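Local coordinates for protein ATP phosphoribosyltransferase (Thermotoga maritima, PDB 1O63) that probably catalyses the condensation of ATP with 5-phosphoribose 1-diphosphate, the first step of histidine biosynthesis, at residues I7-L12 with M44-D49; V50-V55 with L70-S75; G62-D67 with H173-P178; S87-A92 with F168-H173. All coordinates share one frame; numbering follows the deposited sequence.

In the fold
All four contacts lie on or against one mixed sheet. Interaction 1 pairs strands 40-45 and 4-8, and interaction 3 joins the next strand, 61-65, to the long strand 161-176. Interaction 4 continues across the sheet to strand 81-94. Interaction 2 sits beside the sheet, where helix 50-55 meets the exit of helix 66-71; its centre is about 8 Å from that of interaction 3 and about 12 Å from that of interaction 1. Along the chain, interactions 2 and 3 alternate their segments, and interaction 4 is nested within the loop closed by interaction 3. The second subunit touches interactions 1 and 2. Strands 81-94 and 161-176, mid-sheet, are consistent with the link between two lobes in the periplasmic-binding-protein clan.

Interaction 1: I7-L12 with M44-D49; sequences IPKGRL and MVRPFD
Ile7 and the selenomethionine Met44 lie side by side on the same face of the sheet and point the same way. The methyl CE of Met44 comes to 3.7 Å from Ile7 CG2, while its SE rests against Ile7 CB at 3.8 Å. Bends at the second and third torsions of Met44 (chi2 -65°) bring its end round so that SE and CE lie beside the isoleucine, and both residues also pack on helix 13-23. Pro8 and Val45 face the other side, where Val45 meets Val50 and Tyr53 of helix 50-55.

Lys9 crosses Met44 at about a right angle. Its aliphatic part lies alongside the second strand, CG standing 3.4 Å from Val45 O, and its ammonium NZ donates a hydrogen bond to Met44 O at 3.1 Å from above the carbonyl plane. The stronger hold on this NZ is Ser133 OG of the second subunit, so the lysine ties the strand end to the dimer partner. Arg46 brings its guanidinium back over the lysine, one face of the group resting on Lys9 CB. On the backbone, Val45 N bonds to Ile7 O at 2.8 Å in a nearly straight approach (N-H...O 176°), and Lys9 N reaches Val45 O at 2.7 Å. Beyond the last bridge, the ring of Pro47 closes on Lys9, its CG 3.2 Å from Lys9 O. Two neighbouring parallel strands thus stay paired up to their C-terminal ends before both chains turn away, as in an alpha/beta sheet with helices packed on both faces.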
loop_
_atom_site.group_PDB
_atom_site.type_symbol
_atom_site.label_atom_id
_atom_site.label_comp_id
_atom_site.label_asym_id
_atom_site.label_seq_id
_atom_site.Cartn_x
_atom_site.Cartn_y
_atom_site.Cartn_z
ATOM N N ILE A 7 -3.840 -11.445 -11.798
ATOM C CA ILE A 7 -2.705 -12.081 -11.148
ATOM C C ILE A 7 -2.031 -11.131 -10.149
ATOM O O ILE A 7 -1.789 -9.952 -10.445
ATOM C CB ILE A 7 -1.677 -12.527 -12.197
ATOM C CG1 ILE A 7 -2.296 -13.241 -13.397
ATOM C CG2 ILE A 7 -0.568 -13.364 -11.569
ATOM C CD1 ILE A 7 -3.252 -14.367 -13.123
ATOM N N PRO A 8 -1.844 -11.593 -8.943
ATOM C CA PRO A 8 -1.264 -10.821 -7.853
ATOM C C PRO A 8 0.239 -10.661 -7.954
ATOM O O PRO A 8 0.983 -11.654 -7.950
ATOM C CB PRO A 8 -1.613 -11.675 -6.620
ATOM C CG PRO A 8 -1.532 -13.082 -7.161
ATOM C CD PRO A 8 -2.148 -13.007 -8.538
ATOM N N LYS A 9 0.732 -9.424 -8.058
ATOM C CA LYS A 9 2.174 -9.194 -8.130
ATOM C C LYS A 9 2.749 -9.448 -6.731
ATOM O O LYS A 9 2.014 -9.407 -5.745
ATOM C CB LYS A 9 2.512 -7.755 -8.566
ATOM C CG LYS A 9 2.009 -7.365 -9.947
ATOM C CD LYS A 9 3.067 -6.628 -10.752
ATOM C CE LYS A 9 2.854 -5.138 -10.751
ATOM N NZ LYS A 9 1.918 -4.663 -11.807
ATOM N N GLY A 10 4.044 -9.693 -6.641
ATOM C CA GLY A 10 4.672 -9.867 -5.341
ATOM C C GLY A 10 4.880 -11.336 -5.000
ATOM O O GLY A 10 5.289 -12.166 -5.804
ATOM N N ARG A 11 4.660 -11.650 -3.741
ATOM C CA ARG A 11 4.936 -12.924 -3.144
ATOM C C ARG A 11 4.343 -14.120 -3.857
ATOM O O ARG A 11 4.938 -15.204 -3.846
ATOM C CB ARG A 11 4.386 -12.919 -1.677
ATOM C CG ARG A 11 4.840 -14.185 -0.936
ATOM C CD ARG A 11 6.325 -14.052 -0.597
ATOM N NE ARG A 11 6.841 -15.233 0.061
ATOM C CZ ARG A 11 6.975 -16.430 -0.495
ATOM N NH1 ARG A 11 7.465 -17.434 0.219
ATOM N NH2 ARG A 11 6.631 -16.616 -1.773
ATOM N N LEU A 12 3.118 -14.012 -4.357
ATOM C CA LEU A 12 2.401 -15.104 -4.971
ATOM C C LEU A 12 2.534 -15.154 -6.486
ATOM O O LEU A 12 2.053 -16.080 -7.122
ATOM C CB LEU A 12 0.898 -14.970 -4.630
ATOM C CG LEU A 12 0.583 -14.859 -3.128
ATOM C CD1 LEU A 12 -0.922 -14.706 -2.933
ATOM C CD2 LEU A 12 1.097 -16.095 -2.406
HETATM N N MSE A 44 -1.656 -7.961 -14.489
HETATM C CA MSE A 44 -0.713 -8.106 -13.357
HETATM C C MSE A 44 -0.938 -6.966 -12.383
HETATM O O MSE A 44 -0.755 -5.805 -12.757
HETATM C CB MSE A 44 0.716 -8.087 -13.888
HETATM C CG MSE A 44 0.949 -9.004 -15.085
HETATM SE SE MSE A 44 0.728 -10.865 -14.619
HETATM C CE MSE A 44 1.844 -10.963 -13.069
ATOM N N VAL A 45 -1.548 -7.246 -11.233
ATOM C CA VAL A 45 -2.030 -6.184 -10.353
ATOM C C VAL A 45 -1.605 -6.405 -8.911
ATOM O O VAL A 45 -1.145 -7.503 -8.580
ATOM C CB VAL A 45 -3.573 -6.085 -10.400
ATOM C CG1 VAL A 45 -4.052 -5.858 -11.849
ATOM C CG2 VAL A 45 -4.237 -7.350 -9.851
ATOM N N ARG A 46 -1.720 -5.368 -8.089
ATOM C CA ARG A 46 -1.386 -5.512 -6.662
ATOM C C ARG A 46 -2.409 -6.472 -6.050
ATOM O O ARG A 46 -3.589 -6.462 -6.424
ATOM C CB ARG A 46 -1.395 -4.199 -5.947
ATOM C CG ARG A 46 -0.516 -3.078 -6.423
ATOM C CD ARG A 46 0.939 -3.439 -6.543
ATOM N NE ARG A 46 1.458 -4.250 -5.452
ATOM C CZ ARG A 46 2.658 -4.838 -5.506
ATOM N NH1 ARG A 46 3.098 -5.567 -4.490
ATOM N NH2 ARG A 46 3.419 -4.672 -6.586
ATOM N N PRO A 47 -1.952 -7.321 -5.138
ATOM C CA PRO A 47 -2.778 -8.340 -4.516
ATOM C C PRO A 47 -4.108 -7.879 -4.024
ATOM O O PRO A 47 -5.165 -8.520 -4.298
ATOM C CB PRO A 47 -1.894 -8.810 -3.328
ATOM C CG PRO A 47 -0.498 -8.646 -3.859
ATOM C CD PRO A 47 -0.549 -7.369 -4.665
ATOM N N PHE A 48 -4.179 -6.727 -3.350
ATOM C CA PHE A 48 -5.450 -6.212 -2.855
ATOM C C PHE A 48 -6.362 -5.736 -3.966
ATOM O O PHE A 48 -7.586 -5.654 -3.761
ATOM C CB PHE A 48 -5.227 -5.070 -1.833
ATOM C CG PHE A 48 -5.275 -5.629 -0.422
ATOM C CD1 PHE A 48 -4.131 -6.148 0.160
ATOM C CD2 PHE A 48 -6.459 -5.679 0.283
ATOM C CE1 PHE A 48 -4.160 -6.680 1.437
ATOM C CE2 PHE A 48 -6.493 -6.211 1.553
ATOM C CZ PHE A 48 -5.336 -6.713 2.145
ATOM N N ASP A 49 -5.850 -5.549 -5.168
ATOM C CA ASP A 49 -6.687 -5.117 -6.291
ATOM C C ASP A 49 -7.279 -6.289 -7.055
ATOM O O ASP A 49 -8.095 -6.074 -7.941
ATOM C CB ASP A 49 -5.861 -4.248 -7.248
ATOM C CG ASP A 49 -5.444 -2.930 -6.611
ATOM O OD1 ASP A 49 -4.426 -2.358 -7.027
ATOM O OD2 ASP A 49 -6.118 -2.467 -5.678
#

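Interaction 2: V50-V55 with L70-S75; sequences VPTYLV and LEKETS
Lys72 reaches across to Thr52 on helix 50-55, the helix of a beta-alpha-beta crossover that joins parallel strands 40-45 and 61-65 with strand 4-8 between them; here it meets the chain leaving helix 66-71. The ammonium NZ of Lys72 donates to Thr52 OG1. The modelled separation of 2.5 Å is very short, so its exact value is doubtful. The lysine stem crosses the ring of Pro51 obliquely, with Lys72 CD and CE both 4.0 Å from Pro51 CG. Two residues further on, the methyl CG2 of Thr74 packs on Pro51 CB at 3.6 Å, and the side of Val55 comes up looser, CG2 to Thr74 CG2 at 4.4 Å.

What lets the lysine span the gap is its shape: CG stands anti to the backbone N (chi1 165°) and the chain stays extended from there to NZ. NZ also donates to Phe48 O, just before helix 50-55, so it lies close to a carbonyl as well as the hydroxyl. Lys72 is also the first residue to leave helical geometry after helix 66-71, which is where the chain turns towards Pro51. Thr52 also packs on Ile128 of the second subunit. The end of helix 66-71 is itself held by helix 111-121: Arg116 NH1 bonds to Leu70 O, and the carboxylate of Glu71 takes Asn112 N on OE1 and Val113 N on OE2.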
loop_
_atom_site.group_PDB
_atom_site.type_symbol
_atom_site.label_atom_id
_atom_site.label_comp_id
_atom_site.label_asym_id
_atom_site.label_seq_id
_atom_site.Cartn_x
_atom_site.Cartn_y
_atom_site.Cartn_z
ATOM N N VAL A 50 -6.868 -7.530 -6.745
ATOM C CA VAL A 50 -7.437 -8.669 -7.509
ATOM C C VAL A 50 -8.932 -8.713 -7.399
ATOM O O VAL A 50 -9.659 -8.758 -8.425
ATOM C CB VAL A 50 -6.768 -9.982 -7.112
ATOM C CG1 VAL A 50 -7.589 -11.214 -7.495
ATOM C CG2 VAL A 50 -5.357 -10.055 -7.707
ATOM N N PRO A 51 -9.511 -8.618 -6.194
ATOM C CA PRO A 51 -10.944 -8.722 -6.041
ATOM C C PRO A 51 -11.658 -7.536 -6.679
ATOM O O PRO A 51 -12.768 -7.710 -7.204
ATOM C CB PRO A 51 -11.196 -8.809 -4.547
ATOM C CG PRO A 51 -9.898 -8.577 -3.877
ATOM C CD PRO A 51 -8.808 -8.727 -4.898
ATOM N N THR A 52 -11.013 -6.373 -6.685
ATOM C CA THR A 52 -11.574 -5.191 -7.357
ATOM C C THR A 52 -11.733 -5.427 -8.844
ATOM O O THR A 52 -12.779 -5.114 -9.449
ATOM C CB THR A 52 -10.634 -3.993 -7.121
ATOM O OG1 THR A 52 -10.514 -3.776 -5.693
ATOM C CG2 THR A 52 -11.134 -2.740 -7.795
ATOM N N TYR A 53 -10.729 -5.998 -9.514
ATOM C CA TYR A 53 -10.841 -6.295 -10.938
ATOM C C TYR A 53 -11.960 -7.284 -11.221
ATOM O O TYR A 53 -12.633 -7.196 -12.272
ATOM C CB TYR A 53 -9.502 -6.866 -11.497
ATOM C CG TYR A 53 -8.588 -5.713 -11.912
ATOM C CD1 TYR A 53 -8.086 -4.820 -10.969
ATOM C CD2 TYR A 53 -8.293 -5.501 -13.238
ATOM C CE1 TYR A 53 -7.283 -3.762 -11.355
ATOM C CE2 TYR A 53 -7.508 -4.455 -13.641
ATOM C CZ TYR A 53 -7.010 -3.577 -12.691
ATOM O OH TYR A 53 -6.231 -2.533 -13.139
ATOM N N LEU A 54 -12.132 -8.282 -10.355
ATOM C CA LEU A 54 -13.185 -9.267 -10.534
ATOM C C LEU A 54 -14.576 -8.711 -10.237
ATOM O O LEU A 54 -15.520 -8.865 -11.028
ATOM C CB LEU A 54 -12.933 -10.469 -9.599
ATOM C CG LEU A 54 -11.683 -11.290 -10.005
ATOM C CD1 LEU A 54 -11.142 -12.071 -8.808
ATOM C CD2 LEU A 54 -12.084 -12.245 -11.120
ATOM N N VAL A 55 -14.708 -8.022 -9.092
ATOM C CA VAL A 55 -16.026 -7.492 -8.708
ATOM C C VAL A 55 -16.569 -6.551 -9.758
ATOM O O VAL A 55 -17.776 -6.547 -10.069
ATOM C CB VAL A 55 -15.982 -6.813 -7.336
ATOM C CG1 VAL A 55 -17.332 -6.186 -6.992
ATOM C CG2 VAL A 55 -15.585 -7.803 -6.241
ATOM N N LEU A 70 -9.576 -12.136 3.643
ATOM C CA LEU A 70 -10.205 -11.873 4.946
ATOM C C LEU A 70 -10.219 -10.387 5.257
ATOM O O LEU A 70 -11.026 -9.963 6.076
ATOM C CB LEU A 70 -9.536 -12.660 6.051
ATOM C CG LEU A 70 -10.086 -13.966 6.551
ATOM C CD1 LEU A 70 -11.246 -14.549 5.761
ATOM C CD2 LEU A 70 -8.979 -15.012 6.699
ATOM N N GLU A 71 -9.282 -9.599 4.711
ATOM C CA GLU A 71 -9.278 -8.177 5.036
ATOM C C GLU A 71 -10.392 -7.425 4.313
ATOM O O GLU A 71 -10.873 -6.399 4.786
ATOM C CB GLU A 71 -7.905 -7.564 4.711
ATOM C CG GLU A 71 -7.826 -6.079 4.961
ATOM C CD GLU A 71 -8.037 -5.723 6.428
ATOM O OE1 GLU A 71 -8.419 -4.594 6.732
ATOM O OE2 GLU A 71 -7.820 -6.607 7.299
ATOM N N LYS A 72 -10.782 -7.916 3.167
ATOM C CA LYS A 72 -11.756 -7.266 2.278
ATOM C C LYS A 72 -12.765 -8.308 1.831
ATOM O O LYS A 72 -12.443 -9.143 0.972
ATOM C CB LYS A 72 -10.946 -6.721 1.095
ATOM C CG LYS A 72 -11.683 -6.298 -0.145
ATOM C CD LYS A 72 -10.701 -5.747 -1.184
ATOM C CE LYS A 72 -11.430 -5.195 -2.401
ATOM N NZ LYS A 72 -10.475 -4.517 -3.324
ATOM N N GLU A 73 -13.952 -8.315 2.415
ATOM C CA GLU A 73 -14.933 -9.343 2.040
ATOM C C GLU A 73 -15.553 -9.123 0.678
ATOM O O GLU A 73 -15.921 -8.020 0.287
ATOM C CB GLU A 73 -16.011 -9.439 3.130
ATOM C CG GLU A 73 -16.411 -10.880 3.419
ATOM C CD GLU A 73 -15.294 -11.680 4.063
ATOM O OE1 GLU A 73 -15.502 -12.891 4.336
ATOM O OE2 GLU A 73 -14.208 -11.111 4.322
ATOM N N THR A 74 -15.634 -10.188 -0.120
ATOM C CA THR A 74 -16.239 -10.134 -1.443
ATOM C C THR A 74 -17.287 -11.251 -1.575
ATOM O O THR A 74 -17.331 -12.169 -0.755
ATOM C CB THR A 74 -15.203 -10.381 -2.563
ATOM O OG1 THR A 74 -14.727 -11.723 -2.442
ATOM C CG2 THR A 74 -14.013 -9.434 -2.472
ATOM N N SER A 75 -18.005 -11.237 -2.691
ATOM C CA SER A 75 -18.963 -12.302 -2.966
ATOM C C SER A 75 -18.390 -13.331 -3.935
ATOM O O SER A 75 -19.086 -14.286 -4.315
ATOM C CB SER A 75 -20.251 -11.699 -3.572
ATOM O OG SER A 75 -19.864 -10.832 -4.646
#

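Interaction 3: G62-D67 with H173-P178; sequences GFCGTD and HVVVNP
Gly62 opens the antiparallel pairing with Val175 through two backbone bonds, Gly62 N to Val175 O at 2.8 Å and Val175 N to Gly62 O at 2.9 Å. The methyl CG2 of Val175 lies against the glycine backbone, 3.6 Å from Gly62 C. Phe63 follows in a non-hydrogen-bonded pair with Val174. The two side chains run side by side on one face, the ring carbon CE2 of Phe63 lying 3.8 Å from Val174 CB. Cys64 returns to the other face and is bonded to His173 in both directions, the shorter bond being His173 N to Cys64 O at 2.8 Å. Gly65 then stands at the N-cap of helix 66-71 and passes the edge of the histidine ring. In the first turn, Thr66 OG1 lies in the plane of that ring, 2.7 Å from NE2 of His173, in a hydrogen bond. The same hydroxyl oxygen bonds to Arg171 N, and the other ring nitrogen, ND1, bonds to Gln78 OE1. With both ring nitrogens engaged, the rotation of the imidazole is fixed, and a single threonine hydroxyl ties the helix start to two residues of strand 161-176.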
loop_
_atom_site.group_PDB
_atom_site.type_symbol
_atom_site.label_atom_id
_atom_site.label_comp_id
_atom_site.label_asym_id
_atom_site.label_seq_id
_atom_site.Cartn_x
_atom_site.Cartn_y
_atom_site.Cartn_z
ATOM N N GLY A 62 -9.249 -14.850 -10.720
ATOM C CA GLY A 62 -8.121 -14.197 -10.065
ATOM C C GLY A 62 -7.573 -15.068 -8.935
ATOM O O GLY A 62 -8.025 -16.198 -8.707
ATOM N N PHE A 63 -6.432 -14.629 -8.402
ATOM C CA PHE A 63 -5.722 -15.284 -7.330
ATOM C C PHE A 63 -5.254 -14.224 -6.300
ATOM O O PHE A 63 -4.850 -13.141 -6.703
ATOM C CB PHE A 63 -4.485 -16.043 -7.819
ATOM C CG PHE A 63 -4.767 -16.983 -8.958
ATOM C CD1 PHE A 63 -4.812 -16.510 -10.263
ATOM C CD2 PHE A 63 -5.039 -18.319 -8.728
ATOM C CE1 PHE A 63 -5.098 -17.327 -11.326
ATOM C CE2 PHE A 63 -5.360 -19.159 -9.787
ATOM C CZ PHE A 63 -5.375 -18.672 -11.076
ATOM N N CYS A 64 -5.396 -14.559 -5.027
ATOM C CA CYS A 64 -4.931 -13.674 -3.968
ATOM C C CYS A 64 -4.735 -14.453 -2.669
ATOM O O CYS A 64 -5.185 -15.591 -2.538
ATOM C CB CYS A 64 -5.868 -12.485 -3.777
ATOM S SG CYS A 64 -7.583 -12.951 -3.439
ATOM N N GLY A 65 -3.981 -13.902 -1.729
ATOM C CA GLY A 65 -3.737 -14.641 -0.480
ATOM C C GLY A 65 -4.906 -14.537 0.481
ATOM O O GLY A 65 -5.824 -13.734 0.368
ATOM N N THR A 66 -4.796 -15.320 1.580
ATOM C CA THR A 66 -5.835 -15.306 2.599
ATOM C C THR A 66 -5.960 -13.939 3.260
ATOM O O THR A 66 -7.063 -13.533 3.649
ATOM C CB THR A 66 -5.563 -16.380 3.682
ATOM O OG1 THR A 66 -5.122 -17.588 3.032
ATOM C CG2 THR A 66 -6.829 -16.673 4.466
ATOM N N ASP A 67 -4.877 -13.217 3.400
ATOM C CA ASP A 67 -4.872 -11.880 3.987
ATOM C C ASP A 67 -5.811 -10.971 3.205
ATOM O O ASP A 67 -6.669 -10.316 3.810
ATOM C CB ASP A 67 -3.451 -11.314 4.052
ATOM C CG ASP A 67 -2.688 -11.423 2.753
ATOM O OD1 ASP A 67 -1.954 -10.467 2.408
ATOM O OD2 ASP A 67 -2.793 -12.439 2.030
ATOM N N HIS A 173 -5.465 -18.389 -2.997
ATOM C CA HIS A 173 -6.842 -18.845 -3.237
ATOM C C HIS A 173 -7.169 -18.512 -4.721
ATOM O O HIS A 173 -6.586 -17.545 -5.194
ATOM C CB HIS A 173 -7.827 -18.052 -2.386
ATOM C CG HIS A 173 -7.673 -18.219 -0.905
ATOM N ND1 HIS A 173 -8.454 -19.047 -0.162
ATOM C CD2 HIS A 173 -6.779 -17.655 -0.047
ATOM C CE1 HIS A 173 -8.048 -19.005 1.121
ATOM N NE2 HIS A 173 -7.034 -18.160 1.201
ATOM N N VAL A 174 -8.004 -19.295 -5.349
ATOM C CA VAL A 174 -8.507 -18.950 -6.695
ATOM C C VAL A 174 -9.934 -18.419 -6.530
ATOM O O VAL A 174 -10.728 -18.977 -5.752
ATOM C CB VAL A 174 -8.431 -20.088 -7.682
ATOM C CG1 VAL A 174 -9.086 -21.352 -7.130
ATOM C CG2 VAL A 174 -9.116 -19.722 -9.021
ATOM N N VAL A 175 -10.237 -17.293 -7.181
ATOM C CA VAL A 175 -11.526 -16.636 -7.037
ATOM C C VAL A 175 -12.101 -16.347 -8.425
ATOM O O VAL A 175 -11.331 -16.065 -9.350
ATOM C CB VAL A 175 -11.478 -15.339 -6.234
ATOM C CG1 VAL A 175 -11.472 -15.640 -4.735
ATOM C CG2 VAL A 175 -10.302 -14.448 -6.615
ATOM N N VAL A 176 -13.410 -16.499 -8.578
ATOM C CA VAL A 176 -14.012 -16.366 -9.909
ATOM C C VAL A 176 -15.111 -15.309 -9.887
ATOM O O VAL A 176 -15.940 -15.294 -8.984
ATOM C CB VAL A 176 -14.610 -17.708 -10.377
ATOM C CG1 VAL A 176 -15.382 -17.588 -11.687
ATOM C CG2 VAL A 176 -13.527 -18.788 -10.594
ATOM N N ASN A 177 -15.152 -14.478 -10.918
ATOM C CA ASN A 177 -16.265 -13.511 -11.068
ATOM C C ASN A 177 -17.537 -14.312 -11.336
ATOM O O ASN A 177 -17.615 -15.105 -12.273
ATOM C CB ASN A 177 -15.915 -12.609 -12.248
ATOM C CG ASN A 177 -16.993 -11.672 -12.728
ATOM O OD1 ASN A 177 -18.027 -11.484 -12.093
ATOM N ND2 ASN A 177 -16.733 -11.057 -13.878
ATOM N N PRO A 178 -18.549 -14.190 -10.490
ATOM C CA PRO A 178 -19.792 -14.916 -10.630
ATOM C C PRO A 178 -20.485 -14.756 -11.969
ATOM O O PRO A 178 -21.153 -15.674 -12.463
ATOM C CB PRO A 178 -20.679 -14.394 -9.507
ATOM C CG PRO A 178 -19.982 -13.240 -8.912
ATOM C CD PRO A 178 -18.533 -13.331 -9.284
#

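Interaction 4: S87-A92 with F168-H173; sequences SRMVLA and FVIRTH
Met89 lays its CB over one face of the Phe168 ring, close to the centre, in a CH-pi contact of 3.8 Å to the centroid and only 13° off the ring normal. These residues sit where the long antiparallel strands 81-94 and 161-176 run side by side in the middle of the mixed sheet, consistent with the two-strand connection between the lobes of folds related to periplasmic binding proteins. Further along the selenomethionine chain, CG and CE also meet the ring, CE standing 3.9 Å from Phe168 CZ, and the two side chains lie side by side, pointing the same way. Leu70 of helix 66-71 touches the ring as well. The other flat group, the guanidinium of Arg171, has CG1 of Val169 from its own strand over one face, offset toward the rim.

Met89 N bonds to Phe168 O at 2.8 Å, almost in line with the C=O, whereas the return bond from Phe168 N to Met89 O is weak. The pair Ser87 and Ile170 is bonded both ways, with Ile170 N to Ser87 O at 2.8 Å the shorter. Between these pairs, Arg88 and Val169 turn to the opposite face, and the guanidinium of Arg88 makes its salt bridge with Glu166.

Phe168 CG stands between the backbone N and the carbonyl carbon (chi1 56°), which brings the ring against Met89. Ile170 fills the neighbouring place: its CD1 lies 3.8 Å from Met89 N, and its CB 3.5 Å from Ser87 OG.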
loop_
_atom_site.group_PDB
_atom_site.type_symbol
_atom_site.label_atom_id
_atom_site.label_comp_id
_atom_site.label_asym_id
_atom_site.label_seq_id
_atom_site.Cartn_x
_atom_site.Cartn_y
_atom_site.Cartn_z
ATOM N N SER A 87 2.468 -18.255 4.393
ATOM C CA SER A 87 2.874 -17.498 5.594
ATOM C C SER A 87 1.786 -17.561 6.648
ATOM O O SER A 87 0.851 -18.360 6.530
ATOM C CB SER A 87 3.136 -16.049 5.163
ATOM O OG SER A 87 2.046 -15.561 4.403
ATOM N N ARG A 88 1.943 -16.784 7.716
ATOM C CA ARG A 88 0.983 -16.777 8.819
ATOM C C ARG A 88 0.654 -15.320 9.220
ATOM O O ARG A 88 1.555 -14.516 9.345
ATOM C CB ARG A 88 1.549 -17.458 10.060
ATOM C CG ARG A 88 1.818 -18.951 9.994
ATOM C CD ARG A 88 2.672 -19.379 11.201
ATOM N NE ARG A 88 4.072 -19.061 11.010
ATOM C CZ ARG A 88 5.018 -18.958 11.926
ATOM N NH1 ARG A 88 4.760 -19.126 13.213
ATOM N NH2 ARG A 88 6.269 -18.667 11.555
HETATM N N MSE A 89 -0.580 -15.114 9.613
HETATM C CA MSE A 89 -0.999 -13.814 10.193
HETATM C C MSE A 89 -0.909 -14.015 11.711
HETATM O O MSE A 89 -1.473 -14.991 12.237
HETATM C CB MSE A 89 -2.378 -13.449 9.736
HETATM C CG MSE A 89 -2.938 -12.120 10.243
HETATM SE SE MSE A 89 -2.092 -10.623 9.379
HETATM C CE MSE A 89 -2.999 -10.674 7.676
ATOM N N VAL A 90 -0.115 -13.190 12.393
ATOM C CA VAL A 90 0.058 -13.379 13.833
ATOM C C VAL A 90 -0.170 -12.101 14.621
ATOM O O VAL A 90 -0.142 -11.012 14.068
ATOM C CB VAL A 90 1.482 -13.892 14.169
ATOM C CG1 VAL A 90 1.716 -15.244 13.511
ATOM C CG2 VAL A 90 2.572 -12.900 13.738
ATOM N N LEU A 91 -0.404 -12.272 15.910
ATOM C CA LEU A 91 -0.403 -11.196 16.880
ATOM C C LEU A 91 1.009 -11.250 17.508
ATOM O O LEU A 91 1.464 -12.377 17.773
ATOM C CB LEU A 91 -1.438 -11.422 17.997
ATOM C CG LEU A 91 -1.389 -10.350 19.116
ATOM C CD1 LEU A 91 -1.932 -9.047 18.568
ATOM C CD2 LEU A 91 -2.218 -10.817 20.316
ATOM N N ALA A 92 1.718 -10.159 17.526
ATOM C CA ALA A 92 3.068 -10.129 18.122
ATOM C C ALA A 92 3.261 -8.884 18.984
ATOM O O ALA A 92 2.602 -7.860 18.843
ATOM C CB ALA A 92 4.136 -10.180 17.047
ATOM N N PHE A 168 -4.234 -16.865 11.595
ATOM C CA PHE A 168 -4.633 -17.737 10.509
ATOM C C PHE A 168 -3.435 -17.986 9.610
ATOM O O PHE A 168 -2.499 -17.156 9.510
ATOM C CB PHE A 168 -5.831 -17.319 9.684
ATOM C CG PHE A 168 -5.785 -15.973 9.052
ATOM C CD1 PHE A 168 -5.084 -15.766 7.870
ATOM C CD2 PHE A 168 -6.450 -14.896 9.621
ATOM C CE1 PHE A 168 -5.051 -14.514 7.283
ATOM C CE2 PHE A 168 -6.401 -13.638 9.054
ATOM C CZ PHE A 168 -5.697 -13.444 7.869
ATOM N N VAL A 169 -3.512 -19.143 8.969
ATOM C CA VAL A 169 -2.461 -19.517 8.020
ATOM C C VAL A 169 -2.832 -18.899 6.670
ATOM O O VAL A 169 -4.019 -18.789 6.396
ATOM C CB VAL A 169 -2.388 -21.050 7.895
ATOM C CG1 VAL A 169 -1.602 -21.452 6.657
ATOM C CG2 VAL A 169 -1.770 -21.617 9.171
ATOM N N ILE A 170 -1.855 -18.398 5.942
ATOM C CA ILE A 170 -2.099 -17.713 4.680
ATOM C C ILE A 170 -1.680 -18.586 3.500
ATOM O O ILE A 170 -0.557 -19.087 3.431
ATOM C CB ILE A 170 -1.367 -16.376 4.591
ATOM C CG1 ILE A 170 -1.989 -15.362 5.595
ATOM C CG2 ILE A 170 -1.428 -15.783 3.185
ATOM C CD1 ILE A 170 -0.965 -14.282 5.932
ATOM N N ARG A 171 -2.607 -18.723 2.561
ATOM C CA ARG A 171 -2.366 -19.520 1.364
ATOM C C ARG A 171 -2.826 -18.697 0.141
ATOM O O ARG A 171 -3.448 -17.667 0.271
ATOM C CB ARG A 171 -3.302 -20.755 1.391
ATOM C CG ARG A 171 -3.302 -21.542 2.671
ATOM C CD ARG A 171 -4.070 -22.851 2.546
ATOM N NE ARG A 171 -3.626 -23.800 3.583
ATOM C CZ ARG A 171 -4.058 -23.720 4.840
ATOM N NH1 ARG A 171 -4.893 -22.756 5.193
ATOM N NH2 ARG A 171 -3.608 -24.603 5.713
ATOM N N THR A 172 -2.638 -19.290 -1.026
ATOM C CA THR A 172 -3.151 -18.718 -2.272
ATOM C C THR A 172 -4.577 -19.229 -2.454
ATOM O O THR A 172 -4.856 -20.363 -2.072
ATOM C CB THR A 172 -2.289 -19.201 -3.449
ATOM O OG1 THR A 172 -0.931 -18.822 -3.133
ATOM C CG2 THR A 172 -2.705 -18.597 -4.767
ATOM N N HIS A 173 -5.465 -18.389 -2.997
ATOM C CA HIS A 173 -6.842 -18.845 -3.237
ATOM C C HIS A 173 -7.169 -18.512 -4.721
ATOM O O HIS A 173 -6.586 -17.545 -5.194
ATOM C CB HIS A 173 -7.827 -18.052 -2.386
ATOM C CG HIS A 173 -7.673 -18.219 -0.905
ATOM N ND1 HIS A 173 -8.454 -19.047 -0.162
ATOM C CD2 HIS A 173 -6.779 -17.655 -0.047
ATOM C CE1 HIS A 173 -8.048 -19.005 1.121
ATOM N NE2 HIS A 173 -7.034 -18.160 1.201
#